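Local coordinates for uncharacterized protein (Deinococcus radiodurans, PDB 3NQN) that is of unknown function but binds calcium ions and has the helix-grip architecture expected of a Bet v 1-like protein, at residues 4-14 against 102-113; 30-38 against 142-153. One frame throughout, in Å; residues are numbered along the deposited sequence.

Contact 1, the pairing of strands 5-13 and 104-114, forms one edge of this chain's seven-stranded sheet, strand 5-13 being outermost; contact 2 seats the turn and loop of 30-38 on the long helix 122-153 that packs against that sheet. Their centres lie about 10 Å apart, and they meet through side chains: Phe107 CE1 lies 3.1 Å from Leu151 CD2, Phe109 CG 3.3 Å from Leu147 CD1, and Phe10 CD1 3.5 Å from Pro148 CG. A probable hydrogen bond of 3.2 Å from Gln8 NE2 reaches Ala144 O. Glu141, a known calcium ligand together with Ser5, adjoins both: its side chain is about 4 Å from that of Ala6 and about 5 Å from that of Arg142.

Contact 1: 4-14 against 102-113; sequences LSAEQSFTLRH and GGEMAFAFQFQA
With chi1 at 59°, CG of Phe10 sits between its own backbone N and carbonyl carbon, and the ring leans across the neighbouring strand onto Phe107, whose CG is anti to its carbonyl carbon. CB of Phe107 comes under one face of the Phe10 ring, 3.8 Å from its centroid, as a CH-pi contact. The two ring planes are only 20° apart but slid so far that they barely overlap, Phe10 CE2 meeting Phe107 CD2 at 3.5 Å. From the other flank of the same ring, CE1 of Phe10 approaches the edge of Phe109, 4.2 Å from its CD2. Replacing Phe10 with alanine would probably strip CB of Phe107 of its aromatic cover and open a gap between this strand pair and Pro148 of the long helix. Underneath runs a regular antiparallel ladder, with Ala6-Phe111, Gln8-Phe109, Phe10-Phe107 and Leu12-Met105 as its hydrogen-bonded pairs. All these side chains share one face, and helix 122-153 packs against it: the first and last long strands lie side by side and the C-terminal helix is held in the curve of the sheet, as in the helix-grip fold of the Bet v 1-like clan. Ser5 and Glu7, on the reverse face, are known ligands of two different calcium ions, neither bound to this chain here. Toward the far end, His14 N donates to Gly103 O at 2.8 Å, and Met105, a selenomethionine, lays CE 4.0 Å from Leu12 CB, while its selenium lies beside the His14 ring, at the edge, 5.4 Å from the centroid. Arg13 and Glu104, each modelled in two conformers, form in one of them a salt bridge with NH1 of Arg13 2.7 Å from OE2 of Glu104.

Contact 2: 30-38 against 142-153; sequences AALAGVRFL and RVAKALPEGLAA
Phe37 is wedged against the helix between two arginines. Its CG stands beside the backbone N (chi1 -49°), which lays the ring over the turn that carries Arg142 and Ala146. In the conformer considered, one of two, CG of Arg142 lies over the centre of one ring face, 4.0 Å from the centroid of Phe37, while Arg36 CB covers the opposite face nearer the rim. Ala146 CB meets the ring edge, 3.6 Å from Phe37 CE2. The guanidinium of Arg142 is tilted by 48° to the ring, with CZ of Phe37 over its centre. Val143 takes the inner side of the same loop: its CB lies 4.1 Å from Phe37 CB, and in one of two conformers CG2, anti to the backbone N, touches Leu38 CD2 at 3.8 Å. In the helix-grip fold the curved sheet wraps the long C-terminal helix; 30-38, leading from the short helices to the second strand, packs on that helix, and Leu38 and Val143 both touch Leu52 of strand 47-56. Arg36 reaches along the solvent side to Glu149, its NH1 3.0 Å from OE1 in a salt bridge whose hydrogen bond is weak, bent to 121° at the hydrogen. NH2 of Arg36 lies 4.2 Å from NH2 of Arg142, like charges whose closeness the glutamate probably eases. Farther along, Val35 drops CG1 onto Leu147 and CG2 onto Leu151. The CA atoms of the two segments come nearest at Val35 and Gly150, 4.0 Å apart; a CB on Gly150 would probably run into Val35 CA. Three waters knit the backbones together: one joins Ala31 O and Gly34 N to Gly150 O, a second links Arg36 N with Ala146 O, and a third, 2.9 Å from Arg36 O, also donates to Val143 O.

Contact 1: 4-14 against 102-113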
loop_
_atom_site.group_PDB
_atom_site.type_symbol
_atom_site.label_atom_id
_atom_site.label_comp_id
_atom_site.label_asym_id
_atom_site.label_seq_id
_atom_site.Cartn_x
_atom_site.Cartn_y
_atom_site.Cartn_z
ATOM N N LEU A 4 16.580 11.405 7.787
ATOM C CA LEU A 4 15.874 10.080 7.737
ATOM C C LEU A 4 15.730 9.480 9.132
ATOM O O LEU A 4 15.477 8.277 9.299
ATOM C CB LEU A 4 16.579 9.141 6.788
ATOM C CG LEU A 4 16.608 9.717 5.359
ATOM C CD1 LEU A 4 17.350 8.784 4.415
ATOM C CD2 LEU A 4 15.190 9.991 4.862
ATOM N N SER A 5 15.880 10.344 10.131
ATOM C CA SER A 5 15.644 9.978 11.522
ATOM C C SER A 5 14.868 11.091 12.198
ATOM O O SER A 5 14.948 12.254 11.790
ATOM C CB SER A 5 16.965 9.744 12.271
ATOM O OG SER A 5 17.557 8.510 11.906
ATOM N N ALA A 6 14.108 10.725 13.214
ATOM C CA ALA A 6 13.380 11.672 14.030
ATOM C C ALA A 6 13.353 11.079 15.436
ATOM O O ALA A 6 13.337 9.844 15.600
ATOM C CB ALA A 6 11.978 11.888 13.504
ATOM N N GLU A 7 13.405 11.954 16.437
ATOM C CA GLU A 7 13.445 11.565 17.856
ATOM C C GLU A 7 12.448 12.400 18.626
ATOM O O GLU A 7 12.201 13.526 18.279
ATOM C CB GLU A 7 14.851 11.842 18.424
ATOM C CG GLU A 7 15.041 11.473 19.912
ATOM C CD GLU A 7 14.603 12.578 20.912
ATOM O OE1 GLU A 7 14.500 13.762 20.527
ATOM O OE2 GLU A 7 14.418 12.247 22.094
ATOM N N GLN A 8 11.879 11.845 19.679
ATOM C CA GLN A 8 10.999 12.619 20.555
ATOM C C GLN A 8 11.081 12.055 21.968
ATOM O O GLN A 8 11.173 10.833 22.158
ATOM C CB GLN A 8 9.552 12.594 20.046
ATOM C CG GLN A 8 8.560 13.400 20.875
ATOM C CD GLN A 8 8.870 14.906 20.917
ATOM O OE1 GLN A 8 9.711 15.359 21.690
ATOM N NE2 GLN A 8 8.151 15.674 20.130
ATOM N N SER A 9 11.144 12.944 22.953
ATOM C CA SER A 9 11.140 12.526 24.339
ATOM C C SER A 9 10.317 13.492 25.176
ATOM O O SER A 9 10.284 14.703 24.913
ATOM C CB SER A 9 12.561 12.372 24.886
ATOM O OG SER A 9 13.377 13.461 24.524
ATOM N N PHE A 10 9.622 12.951 26.165
ATOM C CA PHE A 10 8.721 13.761 26.967
ATOM C C PHE A 10 8.231 13.004 28.177
ATOM O O PHE A 10 8.343 11.777 28.251
ATOM C CB PHE A 10 7.520 14.212 26.109
ATOM C CG PHE A 10 6.722 13.072 25.530
ATOM C CD1 PHE A 10 7.112 12.476 24.329
ATOM C CD2 PHE A 10 5.591 12.598 26.174
ATOM C CE1 PHE A 10 6.399 11.417 23.797
ATOM C CE2 PHE A 10 4.875 11.527 25.643
ATOM C CZ PHE A 10 5.269 10.948 24.449
ATOM N N THR A 11 7.665 13.746 29.111
ATOM C CA THR A 11 7.108 13.177 30.336
ATOM C C THR A 11 5.641 13.534 30.447
ATOM O O THR A 11 5.223 14.547 29.946
ATOM C CB THR A 11 7.855 13.673 31.597
ATOM O OG1 THR A 11 7.926 15.107 31.592
ATOM C CG2 THR A 11 9.253 13.089 31.657
ATOM N N LEU A 12 4.876 12.652 31.087
ATOM C CA LEU A 12 3.435 12.846 31.337
ATOM C C LEU A 12 3.084 12.129 32.609
ATOM O O LEU A 12 3.598 11.046 32.866
ATOM C CB LEU A 12 2.583 12.194 30.244
ATOM C CG LEU A 12 2.571 12.737 28.841
ATOM C CD1 LEU A 12 1.704 11.823 27.968
ATOM C CD2 LEU A 12 2.036 14.177 28.837
ATOM N N ARG A 13 2.159 12.686 33.375
ATOM C CA ARG A 13 1.705 12.051 34.596
ATOM C C ARG A 13 0.402 11.293 34.364
ATOM O O ARG A 13 -0.539 11.822 33.773
ATOM C CB ARG A 13 1.515 13.091 35.702
ATOM C CG ARG A 13 0.943 12.519 37.002
ATOM C CD ARG A 13 1.503 13.245 38.201
ATOM N NE ARG A 13 0.808 12.910 39.436
ATOM C CZ ARG A 13 1.400 12.853 40.621
ATOM N NH1 ARG A 13 2.709 13.033 40.710
ATOM N NH2 ARG A 13 0.696 12.560 41.708
ATOM N N HIS A 14 0.356 10.043 34.801
ATOM C CA HIS A 14 -0.881 9.285 34.710
ATOM C C HIS A 14 -1.690 9.679 35.949
ATOM O O HIS A 14 -1.210 9.536 37.050
ATOM C CB HIS A 14 -0.612 7.770 34.712
ATOM C CG HIS A 14 -1.802 6.950 34.325
ATOM N ND1 HIS A 14 -2.959 6.911 35.078
ATOM C CD2 HIS A 14 -2.017 6.136 33.267
ATOM C CE1 HIS A 14 -3.836 6.120 34.490
ATOM N NE2 HIS A 14 -3.289 5.632 33.394
ATOM N N GLY A 102 4.080 7.677 41.830
ATOM C CA GLY A 102 3.072 8.713 41.660
ATOM C C GLY A 102 2.454 8.740 40.288
ATOM O O GLY A 102 1.576 9.573 40.017
ATOM N N GLY A 103 2.910 7.846 39.408
ATOM C CA GLY A 103 2.367 7.760 38.051
ATOM C C GLY A 103 3.092 8.617 37.022
ATOM O O GLY A 103 2.610 8.800 35.924
ATOM N N GLU A 104 4.251 9.127 37.378
ATOM C CA GLU A 104 5.060 9.919 36.463
ATOM C C GLU A 104 5.608 9.014 35.346
ATOM O O GLU A 104 6.322 8.056 35.627
ATOM C CB GLU A 104 6.223 10.564 37.227
ATOM C CG GLU A 104 5.798 11.509 38.376
ATOM C CD GLU A 104 5.117 12.774 37.879
ATOM O OE1 GLU A 104 5.228 13.070 36.676
ATOM O OE2 GLU A 104 4.483 13.480 38.696
HETATM N N MSE A 105 5.269 9.313 34.098
HETATM C CA MSE A 105 5.747 8.521 32.969
HETATM C C MSE A 105 6.758 9.295 32.125
HETATM O O MSE A 105 6.651 10.506 31.970
HETATM C CB MSE A 105 4.574 8.082 32.089
HETATM C CG MSE A 105 3.554 7.204 32.828
HETATM SE SE MSE A 105 2.060 6.759 31.746
HETATM C CE MSE A 105 1.324 8.528 31.344
ATOM N N ALA A 106 7.744 8.573 31.611
ATOM C CA ALA A 106 8.750 9.120 30.709
ATOM C C ALA A 106 8.695 8.312 29.429
ATOM O O ALA A 106 8.639 7.073 29.466
ATOM C CB ALA A 106 10.169 9.033 31.333
ATOM N N PHE A 107 8.720 9.012 28.299
ATOM C CA PHE A 107 8.715 8.386 26.994
ATOM C C PHE A 107 9.860 8.917 26.149
ATOM O O PHE A 107 10.226 10.085 26.254
ATOM C CB PHE A 107 7.400 8.701 26.272
ATOM C CG PHE A 107 6.188 8.161 26.955
ATOM C CD1 PHE A 107 5.719 6.895 26.651
ATOM C CD2 PHE A 107 5.496 8.929 27.900
ATOM C CE1 PHE A 107 4.592 6.375 27.298
ATOM C CE2 PHE A 107 4.373 8.426 28.534
ATOM C CZ PHE A 107 3.916 7.146 28.232
ATOM N N ALA A 108 10.420 8.032 25.324
ATOM C CA ALA A 108 11.363 8.386 24.290
ATOM C C ALA A 108 11.031 7.514 23.066
ATOM O O ALA A 108 10.888 6.278 23.192
ATOM C CB ALA A 108 12.801 8.119 24.747
ATOM N N PHE A 109 10.878 8.149 21.914
ATOM C CA PHE A 109 10.632 7.440 20.652
ATOM C C PHE A 109 11.650 7.810 19.623
ATOM O O PHE A 109 12.099 8.959 19.574
ATOM C CB PHE A 109 9.256 7.763 20.114
ATOM C CG PHE A 109 8.154 7.177 20.920
ATOM C CD1 PHE A 109 7.699 5.894 20.659
ATOM C CD2 PHE A 109 7.611 7.875 21.985
ATOM C CE1 PHE A 109 6.713 5.323 21.420
ATOM C CE2 PHE A 109 6.609 7.312 22.750
ATOM C CZ PHE A 109 6.164 6.021 22.463
ATOM N N GLN A 110 12.050 6.832 18.810
ATOM C CA GLN A 110 12.990 7.089 17.696
ATOM C C GLN A 110 12.434 6.447 16.420
ATOM O O GLN A 110 11.828 5.369 16.466
ATOM C CB GLN A 110 14.406 6.565 17.997
ATOM C CG GLN A 110 14.980 6.967 19.377
ATOM C CD GLN A 110 14.479 6.085 20.517
ATOM O OE1 GLN A 110 14.319 4.887 20.360
ATOM N NE2 GLN A 110 14.245 6.685 21.670
ATOM N N PHE A 111 12.567 7.166 15.302
ATOM C CA PHE A 111 12.094 6.701 14.012
ATOM C C PHE A 111 13.206 6.797 13.018
ATOM O O PHE A 111 13.952 7.777 13.006
ATOM C CB PHE A 111 10.941 7.571 13.501
ATOM C CG PHE A 111 9.758 7.576 14.375
ATOM C CD1 PHE A 111 9.668 8.478 15.441
ATOM C CD2 PHE A 111 8.695 6.730 14.127
ATOM C CE1 PHE A 111 8.556 8.504 16.241
ATOM C CE2 PHE A 111 7.579 6.761 14.919
ATOM C CZ PHE A 111 7.507 7.653 15.987
ATOM N N GLN A 112 13.326 5.773 12.179
ATOM C CA GLN A 112 14.313 5.767 11.115
ATOM C C GLN A 112 13.621 5.278 9.831
ATOM O O GLN A 112 12.967 4.246 9.831
ATOM C CB GLN A 112 15.496 4.854 11.493
ATOM C CG GLN A 112 16.538 4.628 10.373
ATOM C CD GLN A 112 17.567 5.741 10.270
ATOM O OE1 GLN A 112 17.957 6.339 11.273
ATOM N NE2 GLN A 112 18.047 5.989 9.058
ATOM N N ALA A 113 13.715 6.059 8.763
ATOM C CA ALA A 113 13.153 5.648 7.474
ATOM C C ALA A 113 14.268 4.941 6.722
ATOM O O ALA A 113 15.386 5.414 6.699
ATOM C CB ALA A 113 12.653 6.844 6.685
#

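Contact 2: 30-38 against 142-153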
loop_
_atom_site.group_PDB
_atom_site.type_symbol
_atom_site.label_atom_id
_atom_site.label_comp_id
_atom_site.label_asym_id
_atom_site.label_seq_id
_atom_site.Cartn_x
_atom_site.Cartn_y
_atom_site.Cartn_z
ATOM N N ALA A 30 -3.705 0.691 24.814
ATOM C CA ALA A 30 -3.960 1.779 25.782
ATOM C C ALA A 30 -3.086 2.978 25.455
ATOM O O ALA A 30 -3.571 4.065 25.180
ATOM C CB ALA A 30 -3.662 1.295 27.199
ATOM N N ALA A 31 -1.781 2.755 25.465
ATOM C CA ALA A 31 -0.794 3.828 25.248
ATOM C C ALA A 31 -0.950 4.521 23.901
ATOM O O ALA A 31 -0.807 5.728 23.820
ATOM C CB ALA A 31 0.644 3.268 25.394
ATOM N N LEU A 32 -1.233 3.758 22.846
ATOM C CA LEU A 32 -1.341 4.330 21.496
ATOM C C LEU A 32 -2.789 4.575 20.992
ATOM O O LEU A 32 -2.982 4.901 19.834
ATOM C CB LEU A 32 -0.598 3.457 20.497
ATOM C CG LEU A 32 0.869 3.156 20.818
ATOM C CD1 LEU A 32 1.427 2.152 19.803
ATOM C CD2 LEU A 32 1.713 4.448 20.856
ATOM N N ALA A 33 -3.776 4.455 21.866
ATOM C CA ALA A 33 -5.207 4.648 21.462
ATOM C C ALA A 33 -5.490 5.963 20.673
ATOM O O ALA A 33 -6.193 5.945 19.658
ATOM C CB ALA A 33 -6.130 4.547 22.690
ATOM N N GLY A 34 -4.915 7.074 21.122
ATOM C CA GLY A 34 -5.163 8.371 20.499
ATOM C C GLY A 34 -4.027 8.903 19.647
ATOM O O GLY A 34 -4.031 10.058 19.251
ATOM N N VAL A 35 -3.045 8.067 19.356
ATOM C CA VAL A 35 -1.894 8.509 18.564
ATOM C C VAL A 35 -2.256 8.661 17.080
ATOM O O VAL A 35 -2.901 7.802 16.503
ATOM C CB VAL A 35 -0.716 7.568 18.758
ATOM C CG1 VAL A 35 0.394 7.852 17.759
ATOM C CG2 VAL A 35 -0.192 7.700 20.208
ATOM N N ARG A 36 -1.843 9.774 16.484
ATOM C CA ARG A 36 -2.130 10.050 15.086
ATOM C C ARG A 36 -0.906 9.784 14.221
ATOM O O ARG A 36 0.230 9.676 14.721
ATOM C CB ARG A 36 -2.550 11.519 14.896
ATOM C CG ARG A 36 -3.908 11.914 15.525
ATOM C CD ARG A 36 -3.934 13.412 15.860
ATOM N NE ARG A 36 -4.029 14.236 14.683
ATOM C CZ ARG A 36 -3.505 15.455 14.545
ATOM N NH1 ARG A 36 -2.760 16.009 15.501
ATOM N NH2 ARG A 36 -3.696 16.112 13.409
ATOM N N PHE A 37 -1.164 9.684 12.913
ATOM C CA PHE A 37 -0.145 9.526 11.874
ATOM C C PHE A 37 0.494 8.158 11.841
ATOM O O PHE A 37 1.483 7.948 11.137
ATOM C CB PHE A 37 0.896 10.644 11.946
ATOM C CG PHE A 37 0.292 12.014 12.025
ATOM C CD1 PHE A 37 -0.458 12.516 10.968
ATOM C CD2 PHE A 37 0.444 12.798 13.171
ATOM C CE1 PHE A 37 -1.033 13.795 11.036
ATOM C CE2 PHE A 37 -0.122 14.066 13.243
ATOM C CZ PHE A 37 -0.861 14.567 12.174
ATOM N N LEU A 38 -0.107 7.213 12.564
ATOM C CA LEU A 38 0.263 5.809 12.478
ATOM C C LEU A 38 -0.954 5.049 11.935
ATOM O O LEU A 38 -1.787 4.536 12.697
ATOM C CB LEU A 38 0.687 5.248 13.848
ATOM C CG LEU A 38 1.969 5.833 14.469
ATOM C CD1 LEU A 38 2.281 5.118 15.789
ATOM C CD2 LEU A 38 3.155 5.744 13.494
ATOM N N ARG A 142 6.550 14.883 11.613
ATOM C CA ARG A 142 5.148 15.111 11.925
ATOM C C ARG A 142 4.686 14.096 12.986
ATOM O O ARG A 142 4.067 14.469 14.001
ATOM C CB ARG A 142 4.284 14.984 10.669
ATOM C CG ARG A 142 2.816 15.425 10.856
ATOM C CD ARG A 142 2.671 16.923 10.745
ATOM N NE ARG A 142 1.286 17.328 10.481
ATOM C CZ ARG A 142 0.405 17.710 11.410
ATOM N NH1 ARG A 142 0.742 17.748 12.706
ATOM N NH2 ARG A 142 -0.822 18.067 11.036
ATOM N N VAL A 143 5.000 12.820 12.773
ATOM C CA VAL A 143 4.573 11.792 13.719
ATOM C C VAL A 143 5.282 11.976 15.072
ATOM O O VAL A 143 4.648 11.896 16.115
ATOM C CB VAL A 143 4.769 10.344 13.164
ATOM C CG1 VAL A 143 6.233 10.048 12.887
ATOM C CG2 VAL A 143 4.179 9.321 14.134
ATOM N N ALA A 144 6.569 12.292 15.036
ATOM C CA ALA A 144 7.366 12.446 16.258
ATOM C C ALA A 144 6.862 13.644 17.085
ATOM O O ALA A 144 6.602 13.526 18.287
ATOM C CB ALA A 144 8.847 12.623 15.904
ATOM N N LYS A 145 6.674 14.766 16.412
ATOM C CA LYS A 145 6.218 15.979 17.067
ATOM C C LYS A 145 4.822 15.880 17.653
ATOM O O LYS A 145 4.526 16.566 18.624
ATOM C CB LYS A 145 6.301 17.153 16.114
ATOM C CG LYS A 145 7.741 17.613 15.835
ATOM C CD LYS A 145 7.733 18.761 14.848
ATOM C CE LYS A 145 9.141 19.171 14.456
ATOM N NZ LYS A 145 9.125 20.138 13.320
ATOM N N ALA A 146 3.969 15.018 17.090
ATOM C CA ALA A 146 2.596 14.880 17.588
ATOM C C ALA A 146 2.455 13.827 18.700
ATOM O O ALA A 146 1.405 13.731 19.327
ATOM C CB ALA A 146 1.614 14.561 16.406
ATOM N N LEU A 147 3.506 13.059 18.958
ATOM C CA LEU A 147 3.424 11.974 19.950
ATOM C C LEU A 147 2.977 12.398 21.348
ATOM O O LEU A 147 2.158 11.727 21.948
ATOM C CB LEU A 147 4.735 11.172 20.041
ATOM C CG LEU A 147 4.857 9.989 19.112
ATOM C CD1 LEU A 147 6.226 9.306 19.296
ATOM C CD2 LEU A 147 3.704 8.986 19.337
ATOM N N PRO A 148 3.542 13.491 21.889
ATOM C CA PRO A 148 3.081 13.878 23.225
ATOM C C PRO A 148 1.560 14.123 23.284
ATOM O O PRO A 148 0.905 13.695 24.220
ATOM C CB PRO A 148 3.868 15.157 23.505
ATOM C CG PRO A 148 5.183 14.940 22.731
ATOM C CD PRO A 148 4.758 14.223 21.476
ATOM N N GLU A 149 1.036 14.812 22.280
ATOM C CA GLU A 149 -0.388 15.068 22.157
ATOM C C GLU A 149 -1.156 13.738 22.101
ATOM O O GLU A 149 -2.128 13.530 22.837
ATOM C CB GLU A 149 -0.649 15.878 20.871
ATOM C CG GLU A 149 -2.123 16.250 20.631
ATOM C CD GLU A 149 -2.340 17.003 19.330
ATOM O OE1 GLU A 149 -1.716 16.637 18.293
ATOM O OE2 GLU A 149 -3.159 17.952 19.335
ATOM N N GLY A 150 -0.667 12.816 21.265
ATOM C CA GLY A 150 -1.296 11.508 21.088
ATOM C C GLY A 150 -1.302 10.653 22.330
ATOM O O GLY A 150 -2.320 10.070 22.671
ATOM N N LEU A 151 -0.158 10.537 22.998
ATOM C CA LEU A 151 -0.119 9.781 24.228
ATOM C C LEU A 151 -1.025 10.416 25.285
ATOM O O LEU A 151 -1.744 9.713 25.984
ATOM C CB LEU A 151 1.314 9.612 24.760
ATOM C CG LEU A 151 1.985 8.309 24.297
ATOM C CD1 LEU A 151 2.397 8.391 22.834
ATOM C CD2 LEU A 151 3.137 8.000 25.131
ATOM N N ALA A 152 -1.006 11.745 25.386
ATOM C CA ALA A 152 -1.854 12.432 26.380
ATOM C C ALA A 152 -3.341 12.149 26.120
ATOM O O ALA A 152 -4.101 11.929 27.050
ATOM C CB ALA A 152 -1.575 13.939 26.389
ATOM N N ALA A 153 -3.725 12.092 24.843
ATOM C CA ALA A 153 -5.109 11.789 24.460
ATOM C C ALA A 153 -5.575 10.401 24.943
ATOM O O ALA A 153 -6.750 10.168 25.075
ATOM C CB ALA A 153 -5.276 11.906 22.970
HETATM O O HOH W 1 -2.984 7.416 23.278
HETATM O O HOH W 2 -0.388 11.587 17.928
HETATM O O HOH W 3 1.902 11.146 16.556
#